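Local coordinates for processed glycerol phosphate lipoteichoic acid synthase 2 (Bacillus subtilis, PDB 2W8D), which belongs to the lipoteichoic acid synthases, with a sulfatase-like domain of the alkaline phosphatase clan that holds a magnesium ion, at residues Ala16-Pro21 and Asp324-Leu329; Ala108-Gln113 and Asn397-Arg402; Met169-Phe174 and Asp232-Gln237; Thr280-Ala285 and Lys355-Ser360. All coordinates share one frame; numbering follows the deposited sequence.

Overall arrangement
Interactions 1 and 2 are neighbours: their centres lie about 19 Å apart, and they touch where Leu329 CD1 packs on Leu401 CD2 at 4.1 Å. Interaction 1 joins the end of helix 6-17 to the loop after helix 313-320; interaction 2 joins the loop 108-113 to the end of helix 380-397. Interaction 3 sits on the other side of the chain's centre, its centre about 36 Å from that of interaction 1; the side chain of Asp171 is about 11 Å from the magnesium ion, which is bound by Glu40, Thr84 (a phosphothreonine), Asp258 and His259. Interaction 4 stands apart, its centre about 30 Å from that of interaction 1 and 34 Å from that of interaction 3, and ties a helix to the small antiparallel sheet.

Interaction 1 of 4, residues Ala16-Pro21 and Asp324-Leu329; sequences ANYDVP and DTKDYL
An Asx turn at Asp324, running straight into a type I beta turn from Thr325 to Tyr328, makes the shelf on which the ring of Tyr18 rests. Tyr18 follows directly on helix 6-17, and its CG lies anti to the backbone N (chi1 174°), which swings the ring over to the turn. Lys326 takes one face in a CH-pi contact: its CB sits 3.9 Å from the centroid of the Tyr18 ring, only 16° off the normal. From there the lysine chain runs across the ring toward the CD2 side, its CE 3.7 Å from Tyr18 CD2. On the opposite face lies the backbone N of Val20, offset toward the rim. Thr325 OG1 meets the edge instead, 3.4 Å from Tyr18 CE1 and close to the ring plane. Lys326 N donates to Asp324 OD1 at 3.1 Å, an almost straight bond (169°) that reaches the carboxylate from above its plane and helps to hold the turn. Around this surface contact, His319 of helix 313-320 binds Thr325 OG1 through NE2 and also touches Tyr18, while Leu329 packs on Val10 and Met14 of helix 6-17.

Interaction 2 of 4, residues Ala108-Gln113 and Asn397-Arg402; sequences AQNTLQ and NGDLLR
Thr111 runs past Leu401 with their CA atoms 5.7 Å apart, just where a Schellman motif ends helix 380-397 with Asp399, at positive phi, as its C-prime residue. The carboxylate of Asp399 takes the amide hydrogen of Thr111, N to OD1 2.8 Å, on the syn side and 16° out of plane. The Asn110 amide stacks on that carboxylate, planes 17° apart, with Asn110 CG 3.4 Å from Asp399 OD1; Asn110 ND2 is tied to Ile396 O. Leu401 CB lies 3.3 Å from Thr111 O, while its CD2 lies 3.5 Å from Gln113 OE1, on an amide whose NE2 is bound to Tyr404 O. One water joins Gln109 O and Thr111 OG1 to Asp399 OD2, and a second links Thr111 O and Leu401 N to Asp399 OD1. Arg402 closes the turn, NE to Asp399 O 2.9 Å and nearly straight. With two donors on OD1, a water on OD2 and the guanidinium charge close by, Asp399 probably stays ionised; the polar grip centres on it, one direct bond and two water bridges, beside the packing of Leu401.

Interaction 3 of 4, residues Met169-Phe174 and Asp232-Gln237; sequences MKDKPF and DQSIEQ
Lys172 and Ser234 bring two helices close together, their CA atoms 5.1 Å apart, where the first turn of helix 171-183 packs on the long helix 219-244 of the sulfatase-like alpha/beta domain. Ser234, with its small side chain, stands at the closest point: its OG lies 3.3 Å from Asp171 CB and 3.6 Å from Lys172 CG, so the hydroxyl sits between the two neighbouring side chains. Lys172 reaches past it with its chain extended beyond CG. Near the end, its CE comes within 3.8 Å of Gln233 CB, and NZ hydrogen-bonds the amide oxygen. One turn further on, Gln237 leans in from its own helix, its chain bent at chi2, and NE2 donates a weak bond to the carbonyl O of Lys172, 3.4 Å long and distinctly bent (147°).

Further bonds help to position these groups. Tyr230, one turn before Ser234, takes the serine hydroxyl on its carbonyl O and bonds Lys172 N with its own OH, so a single residue addresses both helices. Asp171 OD1 accepts from Leu196 N, just beyond strand 189-194 of the main sheet. Lys172 NZ also has a weak bond to Asp208 O; its firmer partner, Gln233 OE1, lies 3.1 Å away, with the ammonium nitrogen 41° above the carbonyl plane of the amide.

Interaction 4 of 4, residues Thr280-Ala285 and Lys355-Ser360; sequences TDYDNA and KYTKIS
Ile359 holds CG1 beside its backbone N and CG2 anti to it (chi1 -54°), spreading two branches toward the helix: CD1 reaches Ala285 CB at 3.6 Å, and CG2 stands 4.1 Å from Asp281 CB. The ring of Tyr282, with CG anti to the backbone N (chi1 164°), swings to Thr357, where Tyr282 CE1 meets Thr357 CG2 at 3.8 Å; the tyrosine hydroxyl binds Thr366 O, just past the neighbouring strand 362-365. Helix 281-285 lies across strand 356-359, the axes 9.0 Å apart at 112°, and packs against this middle strand of the five-stranded antiparallel sheet. A capping box of Thr280 and Asp283 starts the helix, Asp283 N donating to Thr280 OG1. At the border of the contact a water bridges Asp281 OD2 (2.6 Å) and Ile359 O (3.1 Å). Thr357 OG1 is buried without a partner in the model. No direct hydrogen bond crosses between the segments, so the hold rests on apolar contact plus one water bridge.

Interaction 1 of 4, residues Ala16-Pro21 and Asp324-Leu329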
loop_
_atom_site.group_PDB
_atom_site.type_symbol
_atom_site.label_atom_id
_atom_site.label_comp_id
_atom_site.label_asym_id
_atom_site.label_seq_id
_atom_site.Cartn_x
_atom_site.Cartn_y
_atom_site.Cartn_z
ATOM N N ALA A 16 -13.810 -18.732 -9.329
ATOM C CA ALA A 16 -13.010 -19.781 -9.959
ATOM C C ALA A 16 -11.518 -19.634 -9.683
ATOM O O ALA A 16 -10.727 -20.465 -10.115
ATOM C CB ALA A 16 -13.265 -19.832 -11.463
ATOM N N ASN A 17 -11.133 -18.581 -8.967
ATOM C CA ASN A 17 -9.723 -18.323 -8.692
ATOM C C ASN A 17 -9.426 -18.075 -7.230
ATOM O O ASN A 17 -8.270 -18.073 -6.812
ATOM C CB ASN A 17 -9.207 -17.158 -9.541
ATOM C CG ASN A 17 -8.951 -17.571 -10.974
ATOM O OD1 ASN A 17 -9.773 -17.330 -11.855
ATOM N ND2 ASN A 17 -7.827 -18.240 -11.208
ATOM N N TYR A 18 -10.476 -17.889 -6.449
ATOM C CA TYR A 18 -10.319 -17.576 -5.057
ATOM C C TYR A 18 -9.293 -18.507 -4.446
ATOM O O TYR A 18 -9.288 -19.717 -4.687
ATOM C CB TYR A 18 -11.661 -17.693 -4.358
ATOM C CG TYR A 18 -11.632 -17.524 -2.858
ATOM C CD1 TYR A 18 -11.357 -16.281 -2.266
ATOM C CD2 TYR A 18 -11.926 -18.607 -2.025
ATOM C CE1 TYR A 18 -11.356 -16.145 -0.871
ATOM C CE2 TYR A 18 -11.928 -18.488 -0.652
ATOM C CZ TYR A 18 -11.646 -17.269 -0.071
ATOM O OH TYR A 18 -11.672 -17.190 1.308
ATOM N N ASP A 19 -8.392 -17.911 -3.687
ATOM C CA ASP A 19 -7.365 -18.654 -2.999
ATOM C C ASP A 19 -7.735 -18.693 -1.506
ATOM O O ASP A 19 -7.699 -17.662 -0.823
ATOM C CB ASP A 19 -5.978 -18.030 -3.282
ATOM C CG ASP A 19 -5.639 -17.964 -4.807
ATOM O OD1 ASP A 19 -5.925 -18.924 -5.568
ATOM O OD2 ASP A 19 -5.063 -16.942 -5.246
ATOM N N VAL A 20 -8.115 -19.883 -1.024
ATOM C CA VAL A 20 -8.667 -20.071 0.338
ATOM C C VAL A 20 -7.637 -19.765 1.452
ATOM O O VAL A 20 -6.436 -19.831 1.204
ATOM C CB VAL A 20 -9.281 -21.498 0.544
ATOM C CG1 VAL A 20 -10.267 -21.834 -0.552
ATOM C CG2 VAL A 20 -8.196 -22.545 0.611
ATOM N N PRO A 21 -8.113 -19.421 2.673
ATOM C CA PRO A 21 -7.239 -19.014 3.788
ATOM C C PRO A 21 -6.429 -20.136 4.456
ATOM O O PRO A 21 -6.907 -21.256 4.587
ATOM C CB PRO A 21 -8.220 -18.424 4.808
ATOM C CG PRO A 21 -9.510 -18.182 4.047
ATOM C CD PRO A 21 -9.543 -19.244 3.012
ATOM N N ASP A 324 -14.229 -13.960 5.931
ATOM C CA ASP A 324 -14.256 -14.705 4.682
ATOM C C ASP A 324 -14.536 -13.808 3.472
ATOM O O ASP A 324 -15.581 -13.158 3.400
ATOM C CB ASP A 324 -15.327 -15.810 4.779
ATOM C CG ASP A 324 -15.421 -16.655 3.515
ATOM O OD1 ASP A 324 -14.455 -16.639 2.700
ATOM O OD2 ASP A 324 -16.459 -17.340 3.351
ATOM N N THR A 325 -13.603 -13.812 2.517
ATOM C CA THR A 325 -13.648 -12.923 1.360
ATOM C C THR A 325 -14.152 -13.575 0.072
ATOM O O THR A 325 -14.166 -12.929 -0.979
ATOM C CB THR A 325 -12.275 -12.281 1.078
ATOM O OG1 THR A 325 -11.287 -13.300 0.915
ATOM C CG2 THR A 325 -11.868 -11.347 2.194
ATOM N N LYS A 326 -14.564 -14.837 0.149
ATOM C CA LYS A 326 -15.085 -15.565 -1.014
ATOM C C LYS A 326 -16.286 -14.908 -1.694
ATOM O O LYS A 326 -16.488 -15.089 -2.894
ATOM C CB LYS A 326 -15.432 -17.024 -0.656
ATOM C CG LYS A 326 -15.578 -17.941 -1.889
ATOM C CD LYS A 326 -15.493 -19.442 -1.560
ATOM C CE LYS A 326 -15.094 -20.274 -2.795
ATOM N NZ LYS A 326 -14.245 -21.468 -2.427
ATOM N N ASP A 327 -17.091 -14.173 -0.936
ATOM C CA ASP A 327 -18.285 -13.566 -1.521
ATOM C C ASP A 327 -18.070 -12.151 -2.093
ATOM O O ASP A 327 -18.985 -11.570 -2.667
ATOM C CB ASP A 327 -19.466 -13.605 -0.548
ATOM C CG ASP A 327 -20.800 -13.819 -1.264
ATOM O OD1 ASP A 327 -20.797 -13.992 -2.505
ATOM O OD2 ASP A 327 -21.860 -13.823 -0.598
ATOM N N TYR A 328 -16.858 -11.615 -1.970
ATOM C CA TYR A 328 -16.538 -10.290 -2.525
ATOM C C TYR A 328 -15.821 -10.342 -3.853
ATOM O O TYR A 328 -15.023 -11.240 -4.108
ATOM C CB TYR A 328 -15.691 -9.489 -1.545
ATOM C CG TYR A 328 -16.381 -9.330 -0.234
ATOM C CD1 TYR A 328 -17.444 -8.437 -0.096
ATOM C CD2 TYR A 328 -16.003 -10.091 0.872
ATOM C CE1 TYR A 328 -18.090 -8.279 1.103
ATOM C CE2 TYR A 328 -16.664 -9.946 2.087
ATOM C CZ TYR A 328 -17.709 -9.035 2.186
ATOM O OH TYR A 328 -18.379 -8.875 3.378
ATOM N N LEU A 329 -16.065 -9.334 -4.678
ATOM C CA LEU A 329 -15.410 -9.241 -5.962
ATOM C C LEU A 329 -14.127 -8.433 -5.801
ATOM O O LEU A 329 -14.128 -7.207 -5.928
ATOM C CB LEU A 329 -16.355 -8.636 -6.995
ATOM C CG LEU A 329 -17.644 -9.420 -7.281
ATOM C CD1 LEU A 329 -18.273 -8.882 -8.529
ATOM C CD2 LEU A 329 -17.396 -10.925 -7.439
#

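Interaction 2 of 4, residues Ala108-Gln113 and Asn397-Arg402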
loop_
_atom_site.group_PDB
_atom_site.type_symbol
_atom_site.label_atom_id
_atom_site.label_comp_id
_atom_site.label_asym_id
_atom_site.label_seq_id
_atom_site.Cartn_x
_atom_site.Cartn_y
_atom_site.Cartn_z
ATOM N N ALA A 108 -15.244 8.466 -8.017
ATOM C CA ALA A 108 -15.697 8.624 -6.620
ATOM C C ALA A 108 -17.213 8.448 -6.434
ATOM O O ALA A 108 -17.672 8.297 -5.300
ATOM C CB ALA A 108 -15.185 9.932 -5.969
ATOM N N GLN A 109 -17.953 8.419 -7.539
ATOM C CA GLN A 109 -19.382 8.111 -7.520
ATOM C C GLN A 109 -19.675 6.636 -7.820
ATOM O O GLN A 109 -20.847 6.218 -7.805
ATOM C CB GLN A 109 -20.164 8.974 -8.512
ATOM C CG GLN A 109 -20.449 10.393 -8.086
ATOM C CD GLN A 109 -21.149 11.150 -9.229
ATOM O OE1 GLN A 109 -20.521 11.420 -10.258
ATOM N NE2 GLN A 109 -22.462 11.439 -9.085
ATOM N N ASN A 110 -18.639 5.839 -8.092
ATOM C CA ASN A 110 -18.872 4.391 -8.189
ATOM C C ASN A 110 -19.506 3.853 -6.882
ATOM O O ASN A 110 -19.308 4.449 -5.817
ATOM C CB ASN A 110 -17.583 3.626 -8.565
ATOM C CG ASN A 110 -17.423 3.452 -10.082
ATOM O OD1 ASN A 110 -17.920 4.264 -10.878
ATOM N ND2 ASN A 110 -16.752 2.389 -10.482
ATOM N N THR A 111 -20.278 2.764 -6.969
ATOM C CA THR A 111 -20.679 2.023 -5.777
ATOM C C THR A 111 -19.543 1.079 -5.350
ATOM O O THR A 111 -19.062 0.252 -6.130
ATOM C CB THR A 111 -22.002 1.236 -5.988
ATOM O OG1 THR A 111 -23.094 2.148 -6.289
ATOM C CG2 THR A 111 -22.336 0.397 -4.739
ATOM N N LEU A 112 -19.098 1.221 -4.108
ATOM C CA LEU A 112 -17.973 0.446 -3.614
ATOM C C LEU A 112 -18.332 -0.443 -2.422
ATOM O O LEU A 112 -19.293 -0.176 -1.691
ATOM C CB LEU A 112 -16.810 1.384 -3.265
ATOM C CG LEU A 112 -16.212 2.177 -4.430
ATOM C CD1 LEU A 112 -15.090 3.005 -3.907
ATOM C CD2 LEU A 112 -15.732 1.263 -5.549
ATOM N N GLN A 113 -17.554 -1.507 -2.240
ATOM C CA GLN A 113 -17.760 -2.411 -1.116
ATOM C C GLN A 113 -16.427 -2.602 -0.411
ATOM O O GLN A 113 -15.857 -3.685 -0.383
ATOM C CB GLN A 113 -18.438 -3.704 -1.579
ATOM C CG GLN A 113 -19.733 -3.361 -2.317
ATOM C CD GLN A 113 -20.405 -4.512 -3.032
ATOM O OE1 GLN A 113 -19.750 -5.430 -3.480
ATOM N NE2 GLN A 113 -21.735 -4.437 -3.173
ATOM N N ASN A 397 -15.167 0.216 -14.782
ATOM C CA ASN A 397 -15.712 0.905 -15.939
ATOM C C ASN A 397 -17.228 0.808 -16.004
ATOM O O ASN A 397 -17.880 1.732 -16.474
ATOM C CB ASN A 397 -15.145 0.348 -17.254
ATOM C CG ASN A 397 -13.631 0.488 -17.361
ATOM O OD1 ASN A 397 -13.015 1.309 -16.684
ATOM N ND2 ASN A 397 -13.023 -0.330 -18.219
ATOM N N GLY A 398 -17.780 -0.339 -15.609
ATOM C CA GLY A 398 -19.228 -0.529 -15.688
ATOM C C GLY A 398 -19.899 -0.315 -14.344
ATOM O O GLY A 398 -21.072 -0.613 -14.206
ATOM N N ASP A 399 -19.139 0.156 -13.332
ATOM C CA ASP A 399 -19.693 0.391 -11.993
ATOM C C ASP A 399 -20.607 -0.797 -11.584
ATOM O O ASP A 399 -21.794 -0.632 -11.273
ATOM C CB ASP A 399 -20.413 1.756 -11.944
ATOM C CG ASP A 399 -20.839 2.152 -10.538
ATOM O OD1 ASP A 399 -20.235 1.644 -9.569
ATOM O OD2 ASP A 399 -21.783 2.965 -10.387
ATOM N N LEU A 400 -20.021 -1.990 -11.579
ATOM C CA LEU A 400 -20.777 -3.252 -11.553
ATOM C C LEU A 400 -21.289 -3.616 -10.176
ATOM O O LEU A 400 -22.265 -4.368 -10.045
ATOM C CB LEU A 400 -19.933 -4.416 -12.110
ATOM C CG LEU A 400 -19.679 -4.430 -13.613
ATOM C CD1 LEU A 400 -18.984 -5.718 -14.013
ATOM C CD2 LEU A 400 -20.989 -4.246 -14.416
ATOM N N LEU A 401 -20.620 -3.095 -9.156
ATOM C CA LEU A 401 -21.032 -3.310 -7.773
ATOM C C LEU A 401 -22.437 -2.747 -7.414
ATOM O O LEU A 401 -22.993 -3.124 -6.386
ATOM C CB LEU A 401 -19.917 -2.887 -6.794
ATOM C CG LEU A 401 -18.588 -3.661 -6.964
ATOM C CD1 LEU A 401 -17.447 -3.141 -6.056
ATOM C CD2 LEU A 401 -18.740 -5.162 -6.777
ATOM N N ARG A 402 -23.027 -1.891 -8.253
ATOM C CA ARG A 402 -24.467 -1.570 -8.124
ATOM C C ARG A 402 -25.351 -2.828 -8.219
ATOM O O ARG A 402 -26.490 -2.838 -7.744
ATOM C CB ARG A 402 -24.941 -0.582 -9.208
ATOM C CG ARG A 402 -24.289 0.791 -9.165
ATOM C CD ARG A 402 -24.695 1.588 -10.354
ATOM N NE ARG A 402 -24.020 1.137 -11.576
ATOM C CZ ARG A 402 -24.424 1.425 -12.817
ATOM N NH1 ARG A 402 -25.532 2.127 -13.002
ATOM N NH2 ARG A 402 -23.738 0.976 -13.873
HETATM O O HOH W 1 -22.785 4.111 -8.169
HETATM O O HOH W 2 -19.072 -0.492 -8.833
#

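Interaction 3 of 4, residues Met169-Phe174 and Asp232-Gln237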
loop_
_atom_site.group_PDB
_atom_site.type_symbol
_atom_site.label_atom_id
_atom_site.label_comp_id
_atom_site.label_asym_id
_atom_site.label_seq_id
_atom_site.Cartn_x
_atom_site.Cartn_y
_atom_site.Cartn_z
HETATM N N MSE A 169 1.862 18.919 6.797
HETATM C CA MSE A 169 2.537 18.560 8.056
HETATM C C MSE A 169 3.744 17.654 7.798
HETATM O O MSE A 169 3.682 16.741 6.983
HETATM C CB MSE A 169 1.599 17.819 9.005
HETATM C CG MSE A 169 0.476 18.624 9.559
HETATM SE SE MSE A 169 1.000 20.071 10.776
HETATM C CE MSE A 169 1.677 18.995 12.284
ATOM N N LYS A 170 4.820 17.907 8.527
ATOM C CA LYS A 170 5.916 16.958 8.652
ATOM C C LYS A 170 5.476 15.735 9.474
ATOM O O LYS A 170 4.704 15.874 10.420
ATOM C CB LYS A 170 7.092 17.645 9.332
ATOM C CG LYS A 170 7.757 18.707 8.480
ATOM C CD LYS A 170 8.799 19.449 9.285
ATOM C CE LYS A 170 9.542 20.477 8.458
ATOM N NZ LYS A 170 10.232 21.422 9.396
ATOM N N ASP A 171 5.979 14.554 9.130
ATOM C CA ASP A 171 5.632 13.308 9.803
ATOM C C ASP A 171 5.814 13.278 11.349
ATOM O O ASP A 171 4.921 12.825 12.034
ATOM C CB ASP A 171 6.363 12.137 9.144
ATOM C CG ASP A 171 5.996 11.958 7.672
ATOM O OD1 ASP A 171 5.014 12.591 7.188
ATOM O OD2 ASP A 171 6.701 11.181 6.979
ATOM N N LYS A 172 6.942 13.741 11.891
ATOM C CA LYS A 172 7.149 13.739 13.358
ATOM C C LYS A 172 6.046 14.426 14.170
ATOM O O LYS A 172 5.452 13.766 15.007
ATOM C CB LYS A 172 8.543 14.223 13.788
ATOM C CG LYS A 172 9.655 13.174 13.567
ATOM C CD LYS A 172 10.987 13.661 14.096
ATOM C CE LYS A 172 12.131 12.803 13.604
ATOM N NZ LYS A 172 13.462 13.488 13.840
ATOM N N PRO A 173 5.732 15.715 13.898
ATOM C CA PRO A 173 4.576 16.320 14.604
ATOM C C PRO A 173 3.211 15.782 14.152
ATOM O O PRO A 173 2.265 15.776 14.932
ATOM C CB PRO A 173 4.695 17.816 14.295
ATOM C CG PRO A 173 5.557 17.884 13.077
ATOM C CD PRO A 173 6.486 16.716 13.128
ATOM N N PHE A 174 3.105 15.329 12.904
ATOM C CA PHE A 174 1.857 14.733 12.445
ATOM C C PHE A 174 1.547 13.502 13.302
ATOM O O PHE A 174 0.443 13.370 13.801
ATOM C CB PHE A 174 1.914 14.410 10.947
ATOM C CG PHE A 174 0.963 13.348 10.519
ATOM C CD1 PHE A 174 -0.385 13.612 10.404
ATOM C CD2 PHE A 174 1.424 12.069 10.238
ATOM C CE1 PHE A 174 -1.268 12.619 10.002
ATOM C CE2 PHE A 174 0.545 11.070 9.843
ATOM C CZ PHE A 174 -0.802 11.351 9.724
ATOM N N ASP A 232 11.863 7.079 8.828
ATOM C CA ASP A 232 12.162 5.974 9.720
ATOM C C ASP A 232 12.107 6.353 11.218
ATOM O O ASP A 232 11.570 5.614 12.017
ATOM C CB ASP A 232 13.520 5.398 9.381
ATOM C CG ASP A 232 13.821 4.132 10.141
ATOM O OD1 ASP A 232 13.234 3.096 9.732
ATOM O OD2 ASP A 232 14.647 4.168 11.111
ATOM N N GLN A 233 12.640 7.508 11.583
ATOM C CA GLN A 233 12.497 8.020 12.952
ATOM C C GLN A 233 11.049 8.275 13.349
ATOM O O GLN A 233 10.675 8.029 14.489
ATOM C CB GLN A 233 13.356 9.266 13.151
ATOM C CG GLN A 233 14.857 8.965 12.954
ATOM C CD GLN A 233 15.766 10.191 13.077
ATOM O OE1 GLN A 233 15.380 11.314 12.741
ATOM N NE2 GLN A 233 16.984 9.971 13.562
ATOM N N SER A 234 10.242 8.764 12.413
ATOM C CA SER A 234 8.828 9.027 12.626
ATOM C C SER A 234 8.067 7.751 12.920
ATOM O O SER A 234 7.177 7.757 13.742
ATOM C CB SER A 234 8.193 9.664 11.376
ATOM O OG SER A 234 8.843 10.858 10.976
ATOM N N ILE A 235 8.388 6.663 12.228
ATOM C CA ILE A 235 7.696 5.391 12.441
ATOM C C ILE A 235 8.076 4.849 13.822
ATOM O O ILE A 235 7.205 4.393 14.576
ATOM C CB ILE A 235 8.025 4.332 11.353
ATOM C CG1 ILE A 235 7.574 4.815 9.969
ATOM C CG2 ILE A 235 7.431 2.948 11.736
ATOM C CD1 ILE A 235 6.196 5.484 9.980
ATOM N N GLU A 236 9.368 4.915 14.131
ATOM C CA GLU A 236 9.884 4.588 15.477
ATOM C C GLU A 236 9.117 5.321 16.578
ATOM O O GLU A 236 8.607 4.688 17.510
ATOM C CB GLU A 236 11.401 4.878 15.591
ATOM C CG GLU A 236 11.956 4.742 17.040
ATOM C CD GLU A 236 13.456 5.002 17.173
ATOM O OE1 GLU A 236 14.057 5.700 16.334
ATOM O OE2 GLU A 236 14.045 4.521 18.166
ATOM N N GLN A 237 9.003 6.645 16.466
ATOM C CA GLN A 237 8.248 7.415 17.478
ATOM C C GLN A 237 6.791 6.927 17.534
ATOM O O GLN A 237 6.295 6.595 18.597
ATOM C CB GLN A 237 8.347 8.925 17.221
ATOM C CG GLN A 237 7.313 9.788 17.942
ATOM C CD GLN A 237 6.780 10.918 17.062
ATOM O OE1 GLN A 237 7.560 11.679 16.496
ATOM N NE2 GLN A 237 5.435 11.030 16.943
#

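Interaction 4 of 4, residues Thr280-Ala285 and Lys355-Ser360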
loop_
_atom_site.group_PDB
_atom_site.type_symbol
_atom_site.label_atom_id
_atom_site.label_comp_id
_atom_site.label_asym_id
_atom_site.label_seq_id
_atom_site.Cartn_x
_atom_site.Cartn_y
_atom_site.Cartn_z
ATOM N N THR A 280 19.196 -1.022 -16.360
ATOM C CA THR A 280 18.380 -1.469 -17.518
ATOM C C THR A 280 16.853 -1.437 -17.236
ATOM O O THR A 280 16.424 -1.176 -16.104
ATOM C CB THR A 280 18.791 -2.895 -17.938
ATOM O OG1 THR A 280 18.607 -3.788 -16.828
ATOM C CG2 THR A 280 20.268 -2.951 -18.407
ATOM N N ASP A 281 16.028 -1.729 -18.239
ATOM C CA ASP A 281 14.562 -1.896 -18.053
ATOM C C ASP A 281 14.269 -2.949 -17.008
ATOM O O ASP A 281 13.393 -2.779 -16.177
ATOM C CB ASP A 281 13.892 -2.401 -19.346
ATOM C CG ASP A 281 13.670 -1.315 -20.400
ATOM O OD1 ASP A 281 13.709 -0.105 -20.090
ATOM O OD2 ASP A 281 13.454 -1.711 -21.574
ATOM N N TYR A 282 14.991 -4.060 -17.099
ATOM C CA TYR A 282 14.911 -5.149 -16.153
ATOM C C TYR A 282 15.225 -4.651 -14.721
ATOM O O TYR A 282 14.480 -4.959 -13.811
ATOM C CB TYR A 282 15.830 -6.335 -16.583
ATOM C CG TYR A 282 16.075 -7.299 -15.445
ATOM C CD1 TYR A 282 15.154 -8.311 -15.160
ATOM C CD2 TYR A 282 17.183 -7.150 -14.600
ATOM C CE1 TYR A 282 15.324 -9.152 -14.098
ATOM C CE2 TYR A 282 17.381 -8.003 -13.488
ATOM C CZ TYR A 282 16.441 -8.998 -13.246
ATOM O OH TYR A 282 16.579 -9.864 -12.178
ATOM N N ASP A 283 16.327 -3.913 -14.514
ATOM C CA ASP A 283 16.715 -3.451 -13.163
ATOM C C ASP A 283 15.642 -2.531 -12.609
ATOM O O ASP A 283 15.224 -2.695 -11.472
ATOM C CB ASP A 283 18.067 -2.714 -13.139
ATOM C CG ASP A 283 19.223 -3.548 -13.675
ATOM O OD1 ASP A 283 19.263 -4.773 -13.418
ATOM O OD2 ASP A 283 20.128 -2.973 -14.344
ATOM N N ASN A 284 15.191 -1.576 -13.425
ATOM C CA ASN A 284 14.072 -0.739 -13.057
ATOM C C ASN A 284 12.800 -1.482 -12.626
ATOM O O ASN A 284 12.131 -1.056 -11.690
ATOM C CB ASN A 284 13.735 0.283 -14.114
ATOM C CG ASN A 284 12.854 1.370 -13.561
ATOM O OD1 ASN A 284 13.243 2.072 -12.621
ATOM N ND2 ASN A 284 11.638 1.484 -14.088
ATOM N N ALA A 285 12.484 -2.600 -13.271
ATOM C CA ALA A 285 11.340 -3.404 -12.855
ATOM C C ALA A 285 11.567 -3.967 -11.428
ATOM O O ALA A 285 10.648 -3.938 -10.569
ATOM C CB ALA A 285 11.082 -4.497 -13.841
ATOM N N LYS A 355 9.127 -16.569 -12.209
ATOM C CA LYS A 355 9.680 -16.964 -13.501
ATOM C C LYS A 355 10.109 -15.808 -14.435
ATOM O O LYS A 355 11.235 -15.793 -14.943
ATOM C CB LYS A 355 8.679 -17.859 -14.254
ATOM C CG LYS A 355 9.373 -19.016 -14.964
ATOM C CD LYS A 355 8.498 -19.582 -16.068
ATOM C CE LYS A 355 9.030 -20.883 -16.614
ATOM N NZ LYS A 355 8.065 -21.394 -17.623
ATOM N N TYR A 356 9.205 -14.861 -14.665
ATOM C CA TYR A 356 9.385 -13.881 -15.740
ATOM C C TYR A 356 9.211 -12.461 -15.285
ATOM O O TYR A 356 8.352 -12.170 -14.437
ATOM C CB TYR A 356 8.314 -14.072 -16.825
ATOM C CG TYR A 356 8.318 -15.376 -17.535
ATOM C CD1 TYR A 356 9.471 -15.871 -18.135
ATOM C CD2 TYR A 356 7.145 -16.102 -17.664
ATOM C CE1 TYR A 356 9.447 -17.075 -18.840
ATOM C CE2 TYR A 356 7.113 -17.286 -18.342
ATOM C CZ TYR A 356 8.256 -17.769 -18.933
ATOM O OH TYR A 356 8.185 -18.971 -19.600
ATOM N N THR A 357 10.031 -11.571 -15.836
ATOM C CA THR A 357 9.693 -10.162 -15.843
ATOM C C THR A 357 9.472 -9.651 -17.273
ATOM O O THR A 357 10.336 -9.805 -18.158
ATOM C CB THR A 357 10.533 -9.257 -14.859
ATOM O OG1 THR A 357 11.091 -8.109 -15.522
ATOM C CG2 THR A 357 11.584 -10.012 -14.077
ATOM N N LYS A 358 8.272 -9.148 -17.517
ATOM C CA LYS A 358 7.892 -8.683 -18.837
ATOM C C LYS A 358 7.781 -7.180 -18.845
ATOM O O LYS A 358 6.956 -6.637 -18.122
ATOM C CB LYS A 358 6.534 -9.245 -19.236
ATOM C CG LYS A 358 6.312 -9.188 -20.753
ATOM C CD LYS A 358 4.868 -9.024 -21.097
ATOM C CE LYS A 358 4.654 -9.174 -22.582
ATOM N NZ LYS A 358 3.199 -9.177 -22.876
ATOM N N ILE A 359 8.565 -6.517 -19.690
ATOM C CA ILE A 359 8.580 -5.050 -19.773
ATOM C C ILE A 359 8.547 -4.609 -21.244
ATOM O O ILE A 359 9.401 -5.019 -22.042
ATOM C CB ILE A 359 9.830 -4.456 -19.058
ATOM C CG1 ILE A 359 9.937 -4.959 -17.620
ATOM C CG2 ILE A 359 9.809 -2.914 -19.062
ATOM C CD1 ILE A 359 8.808 -4.389 -16.603
ATOM N N SER A 360 7.547 -3.789 -21.595
ATOM C CA SER A 360 7.295 -3.348 -22.989
ATOM C C SER A 360 7.443 -4.483 -23.980
ATOM O O SER A 360 8.142 -4.347 -24.984
ATOM C CB SER A 360 8.228 -2.187 -23.406
ATOM O OG SER A 360 8.462 -1.343 -22.287
HETATM O O HOH W 3 12.403 -4.103 -21.969
#